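Local atomic coordinates of beta-fructofuranosidase (Bifidobacterium adolescentis, PDB entry 6NOB), a protein that probably hydrolyses beta-fructofuranosides such as sucrose, releasing terminal non-reducing fructose units. Residues T100-Q105 with Q464-N469; V74-L79 with F125-N130. One frame throughout, in Å; residues are numbered along the deposited sequence.

Contact 1: residues T100-Q105 with Q464-N469; sequences TDWPAQ and QPCLAN
The sulfur of Cys466 meets the 100-105 loop from two directions: SG lies 3.6 Å from the centroid of the five-membered ring of Trp102, and Asp101 CB approaches SG to 3.7 Å. With SG only 13° off the ring normal, the first approach is a sulfur-aromatic contact over the ring face. CB of the same cysteine sits over the six-membered ring, 3.7 Å from its centroid and 21° off the normal, which fits a CH-pi contact. The CB-SG bond thus spans both rings of the indole on one face, an alignment set by chi1 of -55°, which turns SG away from the carbonyl carbon. The backbone extends the cover outward, Cys466 CA packing 3.6 Å from Trp102 CH2.

No hydrogen bond joins the two segments, and their polar ends are held by other parts of the chain. Trp102 NE1 donates to Gln110 O in helix 108-112, which would restrict the rotation of the indole, while Asp101 OD2 forms a salt bridge with Arg114. The backbone N of Cys466 is bound by OD1 of Asp99, the residue before Thr100. In fold terms, this loop follows strand 91-92 and packs against the segment that leads into strand 468-481 of the catalytic propeller domain. Of the 202 Å² buried between the segments, Cys466 supplies 106 Å². Attraction across the contact is therefore probably mainly dispersion, with the polarisable sulfur over the pi face and directional bonding left to the flanks.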
loop_
_atom_site.group_PDB
_atom_site.type_symbol
_atom_site.label_atom_id
_atom_site.label_comp_id
_atom_site.label_asym_id
_atom_site.label_seq_id
_atom_site.Cartn_x
_atom_site.Cartn_y
_atom_site.Cartn_z
ATOM N N THR A 100 25.659 -8.725 -1.115
ATOM C CA THR A 100 27.078 -8.509 -1.378
ATOM C C THR A 100 27.346 -7.325 -2.297
ATOM O O THR A 100 28.448 -6.768 -2.258
ATOM C CB THR A 100 27.707 -9.769 -1.979
ATOM O OG1 THR A 100 27.054 -10.087 -3.214
ATOM C CG2 THR A 100 27.577 -10.942 -1.018
ATOM N N ASP A 101 26.374 -6.927 -3.120
ATOM C CA ASP A 101 26.557 -5.766 -3.983
ATOM C C ASP A 101 26.556 -4.451 -3.214
ATOM O O ASP A 101 26.822 -3.406 -3.816
ATOM C CB ASP A 101 25.471 -5.731 -5.060
ATOM C CG ASP A 101 25.759 -6.674 -6.211
ATOM O OD1 ASP A 101 26.738 -7.446 -6.120
ATOM O OD2 ASP A 101 25.008 -6.639 -7.211
ATOM N N TRP A 102 26.264 -4.472 -1.911
ATOM C CA TRP A 102 26.277 -3.270 -1.096
ATOM C C TRP A 102 27.423 -3.311 -0.094
ATOM O O TRP A 102 27.723 -4.375 0.460
ATOM C CB TRP A 102 24.964 -3.099 -0.325
ATOM C CG TRP A 102 23.793 -2.689 -1.155
ATOM C CD1 TRP A 102 23.817 -2.118 -2.395
ATOM C CD2 TRP A 102 22.412 -2.817 -0.799
ATOM N NE1 TRP A 102 22.536 -1.885 -2.834
ATOM C CE2 TRP A 102 21.655 -2.303 -1.871
ATOM C CE3 TRP A 102 21.742 -3.314 0.324
ATOM C CZ2 TRP A 102 20.261 -2.275 -1.855
ATOM C CZ3 TRP A 102 20.362 -3.284 0.339
ATOM C CH2 TRP A 102 19.634 -2.768 -0.743
ATOM N N PRO A 103 28.075 -2.175 0.167
ATOM C CA PRO A 103 28.995 -2.102 1.307
ATOM C C PRO A 103 28.238 -2.054 2.625
ATOM O O PRO A 103 27.012 -2.199 2.642
ATOM C CB PRO A 103 29.770 -0.805 1.049
ATOM C CG PRO A 103 28.804 0.042 0.284
ATOM C CD PRO A 103 28.033 -0.913 -0.593
ATOM N N ALA A 104 28.950 -1.835 3.732
ATOM C CA ALA A 104 28.295 -1.815 5.036
ATOM C C ALA A 104 27.306 -0.660 5.146
ATOM O O ALA A 104 26.240 -0.802 5.758
ATOM C CB ALA A 104 29.341 -1.737 6.149
ATOM N N GLN A 105 27.635 0.487 4.555
ATOM C CA GLN A 105 26.798 1.686 4.615
ATOM C C GLN A 105 26.607 2.219 3.205
ATOM O O GLN A 105 27.283 3.174 2.790
ATOM C CB GLN A 105 27.413 2.736 5.541
ATOM C CG GLN A 105 27.478 2.293 6.995
ATOM C CD GLN A 105 28.313 3.217 7.858
ATOM O OE1 GLN A 105 29.542 3.208 7.786
ATOM N NE2 GLN A 105 27.650 4.013 8.690
ATOM N N GLN A 464 16.024 -11.571 -5.267
ATOM C CA GLN A 464 17.454 -11.395 -5.470
ATOM C C GLN A 464 17.968 -10.440 -4.402
ATOM O O GLN A 464 17.180 -9.703 -3.796
ATOM C CB GLN A 464 17.756 -10.865 -6.882
ATOM C CG GLN A 464 16.865 -9.725 -7.326
ATOM C CD GLN A 464 16.896 -9.520 -8.827
ATOM O OE1 GLN A 464 15.883 -9.190 -9.443
ATOM N NE2 GLN A 464 18.063 -9.724 -9.426
ATOM N N PRO A 465 19.270 -10.448 -4.129
ATOM C CA PRO A 465 19.808 -9.564 -3.090
ATOM C C PRO A 465 19.690 -8.095 -3.473
ATOM O O PRO A 465 19.462 -7.737 -4.631
ATOM C CB PRO A 465 21.277 -9.988 -2.984
ATOM C CG PRO A 465 21.324 -11.364 -3.551
ATOM C CD PRO A 465 20.289 -11.385 -4.630
ATOM N N CYS A 466 19.845 -7.240 -2.458
ATOM C CA CYS A 466 19.891 -5.791 -2.645
ATOM C C CYS A 466 18.659 -5.285 -3.388
ATOM O O CYS A 466 18.748 -4.447 -4.289
ATOM C CB CYS A 466 21.173 -5.376 -3.371
ATOM S SG CYS A 466 22.701 -5.931 -2.580
ATOM N N LEU A 467 17.493 -5.806 -3.010
ATOM C CA LEU A 467 16.247 -5.467 -3.680
ATOM C C LEU A 467 15.107 -5.506 -2.674
ATOM O O LEU A 467 15.160 -6.231 -1.678
ATOM C CB LEU A 467 15.946 -6.429 -4.834
ATOM C CG LEU A 467 15.016 -5.907 -5.927
ATOM C CD1 LEU A 467 15.762 -4.930 -6.813
ATOM C CD2 LEU A 467 14.429 -7.046 -6.745
ATOM N N ALA A 468 14.070 -4.724 -2.950
ATOM C CA ALA A 468 12.846 -4.744 -2.167
ATOM C C ALA A 468 11.724 -5.382 -2.975
ATOM O O ALA A 468 11.735 -5.362 -4.209
ATOM C CB ALA A 468 12.440 -3.332 -1.735
ATOM N N ASN A 469 10.760 -5.962 -2.267
ATOM C CA ASN A 469 9.535 -6.477 -2.869
ATOM C C ASN A 469 8.388 -5.616 -2.355
ATOM O O ASN A 469 7.876 -5.840 -1.253
ATOM C CB ASN A 469 9.322 -7.950 -2.537
ATOM C CG ASN A 469 8.102 -8.539 -3.238
ATOM O OD1 ASN A 469 7.175 -7.821 -3.620
ATOM N ND2 ASN A 469 8.099 -9.854 -3.407
#

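Contact 2: residues V74-L79 with F125-N130; sequences VRFGYL and FARWMN
Phe125 meets Phe76 through its ring edge: CD2 of Phe125 is 4.1 Å from CZ of Phe76, and the two side chains cross at about a right angle. Tyr92 meets both rings, edge-to-face with Phe76. At Ala126 the backbone takes over, with its O lying 4.0 Å from Phe76 CE1, while Ala126 CB stands 3.5 Å above the centre of the Arg127 guanidinium. Arg127 makes the one hydrogen bond between the segments, NH1 donating to Arg75 O at 2.7 Å. The C=O...N angle of 162° places the donor almost in line with the carbonyl, although the N-H...O angle of 134° is bent.

Here the N-terminal sheet containing strand 72-80 meets strand 127-138 of the five-bladed beta-propeller that characterises family 32. With chi1 at -45°, Arg127 CG points away from its own carbonyl carbon and comes 3.6 Å from Phe76 CD1; bends at chi2 and chi3 then turn the guanidinium toward Arg75 O, nearly perpendicular to the Phe76 ring. Its NH2 forms a salt bridge with Asp99, giving the buried cation a carboxylate partner as well as a carbonyl. Further on, Trp128, Met129 and Asn130 begin the WMNDPNG family signature and run into the propeller, where Trp128 NE1 donates to Asn130 OD1 at 2.6 Å.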
loop_
_atom_site.group_PDB
_atom_site.type_symbol
_atom_site.label_atom_id
_atom_site.label_comp_id
_atom_site.label_asym_id
_atom_site.label_seq_id
_atom_site.Cartn_x
_atom_site.Cartn_y
_atom_site.Cartn_z
ATOM N N VAL A 74 22.073 -11.076 10.244
ATOM C CA VAL A 74 21.296 -9.844 10.196
ATOM C C VAL A 74 20.699 -9.691 8.805
ATOM O O VAL A 74 21.390 -9.883 7.798
ATOM C CB VAL A 74 22.170 -8.633 10.563
ATOM C CG1 VAL A 74 21.364 -7.348 10.480
ATOM C CG2 VAL A 74 22.757 -8.807 11.957
ATOM N N ARG A 75 19.408 -9.356 8.747
ATOM C CA ARG A 75 18.716 -9.136 7.485
ATOM C C ARG A 75 18.400 -7.676 7.211
ATOM O O ARG A 75 18.092 -7.333 6.065
ATOM C CB ARG A 75 17.401 -9.931 7.452
ATOM C CG ARG A 75 17.565 -11.417 7.703
ATOM C CD ARG A 75 18.434 -12.064 6.641
ATOM N NE ARG A 75 18.533 -13.506 6.832
ATOM C CZ ARG A 75 19.413 -14.281 6.207
ATOM N NH1 ARG A 75 20.275 -13.754 5.346
ATOM N NH2 ARG A 75 19.430 -15.584 6.446
ATOM N N PHE A 76 18.480 -6.815 8.221
ATOM C CA PHE A 76 18.005 -5.444 8.125
ATOM C C PHE A 76 18.622 -4.658 9.270
ATOM O O PHE A 76 18.688 -5.152 10.399
ATOM C CB PHE A 76 16.473 -5.396 8.191
ATOM C CG PHE A 76 15.864 -4.160 7.588
ATOM C CD1 PHE A 76 15.678 -4.060 6.219
ATOM C CD2 PHE A 76 15.442 -3.115 8.397
ATOM C CE1 PHE A 76 15.103 -2.928 5.662
ATOM C CE2 PHE A 76 14.864 -1.983 7.847
ATOM C CZ PHE A 76 14.695 -1.889 6.478
ATOM N N GLY A 77 19.082 -3.445 8.977
ATOM C CA GLY A 77 19.719 -2.635 9.997
ATOM C C GLY A 77 19.773 -1.177 9.608
ATOM O O GLY A 77 19.644 -0.822 8.432
ATOM N N TYR A 78 19.967 -0.328 10.615
ATOM C CA TYR A 78 20.103 1.101 10.371
ATOM C C TYR A 78 20.647 1.785 11.617
ATOM O O TYR A 78 20.490 1.284 12.735
ATOM C CB TYR A 78 18.766 1.736 9.963
ATOM C CG TYR A 78 17.598 1.401 10.866
ATOM C CD1 TYR A 78 17.396 2.090 12.055
ATOM C CD2 TYR A 78 16.685 0.413 10.518
ATOM C CE1 TYR A 78 16.326 1.796 12.881
ATOM C CE2 TYR A 78 15.609 0.109 11.340
ATOM C CZ TYR A 78 15.436 0.807 12.520
ATOM O OH TYR A 78 14.373 0.518 13.344
ATOM N N LEU A 79 21.295 2.928 11.402
ATOM C CA LEU A 79 21.642 3.852 12.473
ATOM C C LEU A 79 20.468 4.787 12.732
ATOM O O LEU A 79 19.748 5.173 11.810
ATOM C CB LEU A 79 22.880 4.675 12.109
ATOM C CG LEU A 79 24.239 3.978 12.109
ATOM C CD1 LEU A 79 25.280 4.862 11.441
ATOM C CD2 LEU A 79 24.661 3.624 13.528
ATOM N N PHE A 125 14.260 0.182 1.865
ATOM C CA PHE A 125 15.645 -0.106 1.503
ATOM C C PHE A 125 15.758 -1.466 0.828
ATOM O O PHE A 125 16.375 -1.602 -0.234
ATOM C CB PHE A 125 16.538 -0.061 2.745
ATOM C CG PHE A 125 16.637 1.294 3.381
ATOM C CD1 PHE A 125 17.029 2.397 2.642
ATOM C CD2 PHE A 125 16.347 1.461 4.725
ATOM C CE1 PHE A 125 17.126 3.643 3.233
ATOM C CE2 PHE A 125 16.441 2.704 5.320
ATOM C CZ PHE A 125 16.833 3.795 4.575
ATOM N N ALA A 126 15.152 -2.482 1.433
ATOM C CA ALA A 126 15.153 -3.844 0.920
ATOM C C ALA A 126 14.031 -4.601 1.621
ATOM O O ALA A 126 13.231 -4.010 2.356
ATOM C CB ALA A 126 16.520 -4.503 1.131
ATOM N N ARG A 127 13.980 -5.917 1.400
ATOM C CA ARG A 127 13.008 -6.809 2.029
ATOM C C ARG A 127 11.583 -6.501 1.569
ATOM O O ARG A 127 11.387 -5.902 0.508
ATOM C CB ARG A 127 13.123 -6.742 3.557
ATOM C CG ARG A 127 14.559 -6.792 4.091
ATOM C CD ARG A 127 15.226 -8.150 3.871
ATOM N NE ARG A 127 15.923 -8.238 2.589
ATOM C CZ ARG A 127 17.167 -7.815 2.380
ATOM N NH1 ARG A 127 17.857 -7.262 3.368
ATOM N NH2 ARG A 127 17.722 -7.939 1.181
ATOM N N TRP A 128 10.586 -6.907 2.356
ATOM C CA TRP A 128 9.193 -6.944 1.922
ATOM C C TRP A 128 8.382 -5.805 2.525
ATOM O O TRP A 128 8.554 -5.458 3.698
ATOM C CB TRP A 128 8.544 -8.281 2.300
ATOM C CG TRP A 128 7.040 -8.295 2.205
ATOM C CD1 TRP A 128 6.150 -7.820 3.131
ATOM C CD2 TRP A 128 6.250 -8.836 1.136
ATOM N NE1 TRP A 128 4.862 -8.016 2.696
ATOM C CE2 TRP A 128 4.895 -8.641 1.477
ATOM C CE3 TRP A 128 6.557 -9.461 -0.077
ATOM C CZ2 TRP A 128 3.850 -9.049 0.649
ATOM C CZ3 TRP A 128 5.515 -9.866 -0.898
ATOM C CH2 TRP A 128 4.180 -9.660 -0.529
ATOM N N MET A 129 7.466 -5.258 1.723
ATOM C CA MET A 129 6.514 -4.249 2.170
ATOM C C MET A 129 5.182 -4.462 1.461
ATOM O O MET A 129 5.161 -4.764 0.263
ATOM C CB MET A 129 7.035 -2.834 1.881
ATOM C CG MET A 129 5.983 -1.740 2.031
ATOM S SD MET A 129 6.560 -0.102 1.539
ATOM C CE MET A 129 6.483 -0.226 -0.243
ATOM N N ASN A 130 4.069 -4.311 2.193
ATOM C CA ASN A 130 2.780 -4.203 1.510
ATOM C C ASN A 130 1.987 -2.962 1.938
ATOM O O ASN A 130 2.388 -1.841 1.607
ATOM C CB ASN A 130 1.941 -5.490 1.659
ATOM C CG ASN A 130 1.951 -6.079 3.057
ATOM O OD1 ASN A 130 2.991 -6.488 3.567
ATOM N ND2 ASN A 130 0.770 -6.186 3.656
#

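Contact 2 is the deeper of the two, its centre about 17 Å from the chain centre against about 22 Å for contact 1, and none of its touching residues is exposed, whereas Thr100 and Asp101 of contact 1 are. Both end in the same propeller sheet, in which strands 127-138 and 468-481 are parallel neighbours; Asn469 N lies 2.8 Å from Arg127 O, a probable hydrogen bond joining the contacts directly. Asp99 serves both, one carboxylate oxygen receiving the backbone of 464-469 and the other the guanidinium of 125-130. Sulfur-over-indole packing thus characterises the outer contact, and a charged donor to a backbone carbonyl beside phenyl rings the inner one.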